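Local coordinates for protein thermostable monoacylglycerol lipase (Bacillus, PDB 4LHE) that probably hydrolyses monoacylglycerols to a fatty acid and glycerol as a thermostable serine hydrolase of the alpha/beta hydrolase fold, at residues R37-A42 against V227-Y232; D64-T69 against L138-D143. All blocks are in the same frame, centred on the assembly; numbering follows the deposited sequence.

Interaction 1 (R37-A42 against V227-Y232); sequences RPLAEA and VATLDY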
loop_
_atom_site.group_PDB
_atom_site.type_symbol
_atom_site.label_atom_id
_atom_site.label_comp_id
_atom_site.label_asym_id
_atom_site.label_seq_id
_atom_site.Cartn_x
_atom_site.Cartn_y
_atom_site.Cartn_z
ATOM N N ARG A 37 3.298 -4.459 -9.266
ATOM C CA ARG A 37 3.828 -5.593 -10.028
ATOM C C ARG A 37 5.342 -5.577 -10.332
ATOM O O ARG A 37 5.976 -6.640 -10.347
ATOM C CB ARG A 37 3.027 -5.787 -11.335
ATOM C CG ARG A 37 3.447 -7.033 -12.132
ATOM C CD ARG A 37 2.594 -7.245 -13.384
ATOM N NE ARG A 37 1.200 -6.927 -13.118
ATOM C CZ ARG A 37 0.278 -7.798 -12.719
ATOM N NH1 ARG A 37 0.594 -9.076 -12.560
ATOM N NH2 ARG A 37 -0.970 -7.374 -12.480
ATOM N N PRO A 38 5.930 -4.395 -10.594
ATOM C CA PRO A 38 7.367 -4.516 -10.884
ATOM C C PRO A 38 8.169 -4.927 -9.659
ATOM O O PRO A 38 9.167 -5.635 -9.795
ATOM C CB PRO A 38 7.762 -3.106 -11.324
ATOM C CG PRO A 38 6.523 -2.561 -11.930
ATOM C CD PRO A 38 5.382 -3.118 -11.076
ATOM N N LEU A 39 7.744 -4.487 -8.479
ATOM C CA LEU A 39 8.354 -4.960 -7.244
ATOM C C LEU A 39 8.140 -6.464 -7.076
ATOM O O LEU A 39 9.093 -7.212 -6.829
ATOM C CB LEU A 39 7.776 -4.207 -6.023
ATOM C CG LEU A 39 8.376 -2.849 -5.675
ATOM C CD1 LEU A 39 8.240 -1.874 -6.808
ATOM C CD2 LEU A 39 7.698 -2.278 -4.419
ATOM N N ALA A 40 6.887 -6.903 -7.201
ATOM C CA ALA A 40 6.543 -8.309 -6.996
ATOM C C ALA A 40 7.362 -9.230 -7.909
ATOM O O ALA A 40 7.895 -10.265 -7.459
ATOM C CB ALA A 40 5.066 -8.509 -7.237
ATOM N N GLU A 41 7.469 -8.851 -9.181
ATOM C CA GLU A 41 8.240 -9.623 -10.148
ATOM C C GLU A 41 9.731 -9.683 -9.822
ATOM O O GLU A 41 10.329 -10.764 -9.866
ATOM C CB GLU A 41 7.980 -9.144 -11.590
ATOM C CG GLU A 41 6.542 -9.443 -12.068
ATOM C CD GLU A 41 6.250 -8.944 -13.481
ATOM O OE1 GLU A 41 7.187 -8.482 -14.168
ATOM O OE2 GLU A 41 5.077 -9.031 -13.920
ATOM N N ALA A 42 10.328 -8.539 -9.482
ATOM C CA ALA A 42 11.716 -8.507 -8.993
ATOM C C ALA A 42 11.981 -9.337 -7.723
ATOM O O ALA A 42 13.045 -9.964 -7.613
ATOM C CB ALA A 42 12.186 -7.080 -8.798
ATOM N N VAL A 227 3.403 8.159 -6.561
ATOM C CA VAL A 227 3.332 6.772 -7.040
ATOM C C VAL A 227 4.740 6.243 -7.291
ATOM O O VAL A 227 5.098 5.912 -8.419
ATOM C CB VAL A 227 2.529 6.671 -8.332
ATOM C CG1 VAL A 227 2.216 5.191 -8.666
ATOM C CG2 VAL A 227 1.237 7.449 -8.186
ATOM N N ALA A 228 5.532 6.176 -6.222
ATOM C CA ALA A 228 6.981 5.952 -6.307
ATOM C C ALA A 228 7.372 4.574 -6.882
ATOM O O ALA A 228 8.441 4.415 -7.463
ATOM C CB ALA A 228 7.604 6.165 -4.916
ATOM N N THR A 229 6.488 3.588 -6.723
ATOM C CA THR A 229 6.756 2.212 -7.149
ATOM C C THR A 229 6.800 2.094 -8.669
ATOM O O THR A 229 7.340 1.129 -9.221
ATOM C CB THR A 229 5.682 1.260 -6.607
ATOM O OG1 THR A 229 4.384 1.758 -6.972
ATOM C CG2 THR A 229 5.764 1.158 -5.079
ATOM N N LEU A 230 6.213 3.075 -9.347
ATOM C CA LEU A 230 6.225 3.099 -10.800
ATOM C C LEU A 230 7.124 4.222 -11.321
ATOM O O LEU A 230 7.325 4.348 -12.537
ATOM C CB LEU A 230 4.815 3.332 -11.332
ATOM C CG LEU A 230 3.726 2.290 -11.100
ATOM C CD1 LEU A 230 2.420 2.788 -11.707
ATOM C CD2 LEU A 230 4.112 0.993 -11.714
ATOM N N ASP A 231 7.649 5.041 -10.410
ATOM C CA ASP A 231 8.375 6.260 -10.791
ATOM C C ASP A 231 9.875 6.008 -10.976
ATOM O O ASP A 231 10.332 4.855 -10.945
ATOM C CB ASP A 231 8.141 7.358 -9.745
ATOM C CG ASP A 231 7.922 8.728 -10.361
ATOM O OD1 ASP A 231 8.326 8.945 -11.531
ATOM O OD2 ASP A 231 7.312 9.587 -9.682
ATOM N N TYR A 232 10.645 7.078 -11.151
ATOM C CA TYR A 232 12.083 6.941 -11.422
ATOM C C TYR A 232 12.878 6.250 -10.303
ATOM O O TYR A 232 13.907 5.628 -10.560
ATOM C CB TYR A 232 12.710 8.306 -11.750
ATOM C CG TYR A 232 12.292 8.892 -13.081
ATOM C CD1 TYR A 232 12.582 8.240 -14.280
ATOM C CD2 TYR A 232 11.631 10.114 -13.143
ATOM C CE1 TYR A 232 12.206 8.785 -15.498
ATOM C CE2 TYR A 232 11.246 10.656 -14.347
ATOM C CZ TYR A 232 11.540 9.993 -15.520
ATOM O OH TYR A 232 11.161 10.557 -16.721
#
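L39 lays the two methyls of its forked end over T229, and the two side chains cross at about a right angle. L39 CD2 lies 4.0 Å from T229 CG2. L39 CD1 reaches across to the backbone, 4.0 Å from T229 O, and also lies 4.1 Å from T229 CB. The leucine fork therefore spans both the side chain and the carbonyl of one residue. T229 holds its methyl anti to its own carbonyl carbon, with OG1 at chi1 53°, and this brings CG2 to the leucine. OG1 bonds to S35 O, just before the helix, so the hydroxyl is satisfied and its rotation is probably fixed. T229 O accepts from Q234 NE2.

One residue earlier in the helix, P38 CG comes within 4.3 Å of L230 CD2. L230 starts off beside the helix. Its CD1 extends away from CA, and it is the second branch, CD2, that turns to the proline ring. This second touch is lighter than the first.

Residues 37-42 form the start of helix 37-45. Residues 227-232 belong to the loop between strand 216-221 and helix 234-247. That loop also carries H226, the histidine of a probable Ser-His-Asp triad of the alpha/beta hydrolase fold. I238 of helix 234-247 and L25 of strand 21-26 also touch L39.

The contact buries about 148 Å² in all. It is made by carbon atoms, apart from the T229 carbonyl against L39 CD1. It therefore rests on fit of shape, while T229 OG1 and O find their partners in S35 and Q234, outside the two segments.

Interaction 2 (D64-T69 against L138-D143); sequences DMERTT and LPRYLD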
loop_
_atom_site.group_PDB
_atom_site.type_symbol
_atom_site.label_atom_id
_atom_site.label_comp_id
_atom_site.label_asym_id
_atom_site.label_seq_id
_atom_site.Cartn_x
_atom_site.Cartn_y
_atom_site.Cartn_z
ATOM N N ASP A 64 -18.280 -0.657 -7.759
ATOM C CA ASP A 64 -17.833 -1.762 -6.921
ATOM C C ASP A 64 -17.096 -1.222 -5.708
ATOM O O ASP A 64 -17.405 -1.573 -4.571
ATOM C CB ASP A 64 -16.906 -2.687 -7.716
ATOM C CG ASP A 64 -17.664 -3.591 -8.674
ATOM O OD1 ASP A 64 -18.901 -3.715 -8.540
ATOM O OD2 ASP A 64 -17.021 -4.187 -9.561
ATOM N N MET A 65 -16.112 -0.367 -5.963
ATOM C CA MET A 65 -15.388 0.334 -4.909
ATOM C C MET A 65 -16.331 0.975 -3.887
ATOM O O MET A 65 -16.123 0.868 -2.674
ATOM C CB MET A 65 -14.525 1.422 -5.551
ATOM C CG MET A 65 -13.948 2.389 -4.566
ATOM S SD MET A 65 -12.364 1.793 -3.998
ATOM C CE MET A 65 -11.681 3.326 -3.376
ATOM N N GLU A 66 -17.382 1.620 -4.382
ATOM C CA GLU A 66 -18.297 2.390 -3.539
ATOM C C GLU A 66 -18.972 1.566 -2.444
ATOM O O GLU A 66 -19.191 2.060 -1.336
ATOM C CB GLU A 66 -19.364 3.057 -4.409
ATOM C CG GLU A 66 -20.411 3.790 -3.610
ATOM C CD GLU A 66 -21.258 4.697 -4.460
ATOM O OE1 GLU A 66 -21.627 4.313 -5.595
ATOM O OE2 GLU A 66 -21.552 5.803 -3.980
ATOM N N ARG A 67 -19.289 0.309 -2.735
ATOM C CA ARG A 67 -20.020 -0.504 -1.757
ATOM C C ARG A 67 -19.117 -1.231 -0.750
ATOM O O ARG A 67 -19.609 -1.761 0.248
ATOM C CB ARG A 67 -20.994 -1.477 -2.450
ATOM C CG ARG A 67 -20.358 -2.651 -3.183
ATOM C CD ARG A 67 -21.360 -3.799 -3.424
ATOM N NE ARG A 67 -22.220 -3.605 -4.598
ATOM C CZ ARG A 67 -23.307 -4.331 -4.867
ATOM N NH1 ARG A 67 -23.699 -5.302 -4.048
ATOM N NH2 ARG A 67 -24.019 -4.081 -5.958
ATOM N N THR A 68 -17.805 -1.250 -1.002
ATOM C CA THR A 68 -16.867 -1.872 -0.069
ATOM C C THR A 68 -16.594 -0.987 1.132
ATOM O O THR A 68 -16.725 0.241 1.056
ATOM C CB THR A 68 -15.509 -2.188 -0.720
ATOM O OG1 THR A 68 -14.844 -0.960 -1.074
ATOM C CG2 THR A 68 -15.697 -3.049 -1.943
ATOM N N THR A 69 -16.209 -1.619 2.242
ATOM C CA THR A 69 -15.773 -0.901 3.430
ATOM C C THR A 69 -14.283 -1.161 3.593
ATOM O O THR A 69 -13.747 -2.057 2.944
ATOM C CB THR A 69 -16.483 -1.431 4.683
ATOM O OG1 THR A 69 -15.957 -2.726 5.011
ATOM C CG2 THR A 69 -17.990 -1.536 4.440
ATOM N N LEU A 138 -21.269 17.106 -0.126
ATOM C CA LEU A 138 -21.585 15.674 -0.204
ATOM C C LEU A 138 -21.917 15.188 -1.618
ATOM O O LEU A 138 -22.957 14.558 -1.830
ATOM C CB LEU A 138 -22.621 15.151 0.801
ATOM C CG LEU A 138 -22.072 14.842 2.197
ATOM C CD1 LEU A 138 -20.699 14.193 2.104
ATOM C CD2 LEU A 138 -21.995 16.080 3.051
ATOM N N PRO A 139 -21.025 15.455 -2.589
ATOM C CA PRO A 139 -21.259 14.784 -3.870
ATOM C C PRO A 139 -21.027 13.285 -3.695
ATOM O O PRO A 139 -20.309 12.879 -2.775
ATOM C CB PRO A 139 -20.195 15.391 -4.784
ATOM C CG PRO A 139 -19.112 15.837 -3.857
ATOM C CD PRO A 139 -19.784 16.254 -2.589
ATOM N N ARG A 140 -21.656 12.470 -4.534
ATOM C CA ARG A 140 -21.427 11.039 -4.481
ATOM C C ARG A 140 -19.979 10.733 -4.845
ATOM O O ARG A 140 -19.316 9.933 -4.183
ATOM C CB ARG A 140 -22.354 10.315 -5.447
ATOM C CG ARG A 140 -22.026 8.845 -5.571
ATOM C CD ARG A 140 -23.225 7.976 -5.274
ATOM N NE ARG A 140 -24.036 7.659 -6.447
ATOM C CZ ARG A 140 -24.180 6.440 -6.962
ATOM N NH1 ARG A 140 -23.561 5.403 -6.423
ATOM N NH2 ARG A 140 -24.959 6.253 -8.018
ATOM N N TYR A 141 -19.501 11.391 -5.898
ATOM C CA TYR A 141 -18.178 11.128 -6.446
ATOM C C TYR A 141 -17.368 12.407 -6.547
ATOM O O TYR A 141 -17.923 13.485 -6.782
ATOM C CB TYR A 141 -18.302 10.558 -7.857
ATOM C CG TYR A 141 -19.085 9.276 -7.972
ATOM C CD1 TYR A 141 -18.566 8.081 -7.493
ATOM C CD2 TYR A 141 -20.325 9.252 -8.602
ATOM C CE1 TYR A 141 -19.271 6.900 -7.612
ATOM C CE2 TYR A 141 -21.040 8.077 -8.728
ATOM C CZ TYR A 141 -20.509 6.904 -8.228
ATOM O OH TYR A 141 -21.210 5.724 -8.339
ATOM N N LEU A 142 -16.052 12.281 -6.381
ATOM C CA LEU A 142 -15.126 13.349 -6.736
ATOM C C LEU A 142 -14.325 12.888 -7.934
ATOM O O LEU A 142 -13.886 11.737 -7.981
ATOM C CB LEU A 142 -14.153 13.622 -5.605
ATOM C CG LEU A 142 -14.717 13.609 -4.201
ATOM C CD1 LEU A 142 -13.564 13.825 -3.305
ATOM C CD2 LEU A 142 -15.741 14.711 -4.015
ATOM N N ASP A 143 -14.137 13.779 -8.903
ATOM C CA ASP A 143 -13.314 13.454 -10.060
ATOM C C ASP A 143 -11.879 13.347 -9.572
ATOM O O ASP A 143 -11.439 14.139 -8.733
ATOM C CB ASP A 143 -13.443 14.518 -11.154
ATOM C CG ASP A 143 -14.884 14.752 -11.575
ATOM O OD1 ASP A 143 -15.753 13.944 -11.186
ATOM O OD2 ASP A 143 -15.151 15.743 -12.292
HETATM O O HOH W 1 -19.921 7.963 -2.332
#
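E66 reaches from its helix to R140 and Y141 with an extended chain, CG anti to the backbone N at chi1 176°. Its carboxylate meets the edge of the R140 guanidinium, and the two planes are only 18° apart. The R140 chain bends at chi2 and chi3, which brings the guanidinium round to it. This is the tight part: E66 OE2 lies 3.0 Å from R140 CD. OE1 and NH1 are modelled as a salt bridge, but too close together, so their places are doubtful. Y141 OH is 3.1 Å from E66 OE1. Close packing continues between neighbours in 138-143, where R140 CG sits 3.3 Å above the centre of the Y141 ring. Helix 62-67 is thus joined to strand 141-143, which pairs antiparallel with strand 161-163. This small sheet, inserted between strands 115-119 and 188-193, is consistent with the cap of the hydrolase fold. P163 touches E66, and Y62 packs edge-to-face with Y141. Replacing Y141 by an alanine would probably leave R140 CG without the ring beneath it, and would take from Y62 the ring it meets edge-to-face. The solvent side is looser. There a water donates to E66 OE2 at 3.2 Å and to R140 O at 2.8 Å.

Overall arrangement
Interaction 1 and interaction 2 lie in different parts of one chain, with centres 27 Å apart. Their nearest atoms are about 14 Å apart, so they do not touch. Along the chain, interaction 2 is nested inside the loop closed by interaction 1. Interaction 1 is buried and made mostly by carbon atoms; its centre is about 12 Å from the centre of the chain. Interaction 2 is at the surface and charged, and its centre is about 19 Å from that of the chain. Interaction 1 belongs to the main fold, on the side of the probable catalytic histidine. The T229 side chain lies near the likely nucleophile elbow around S97 without touching it. Interaction 2 sits on the probable cap side.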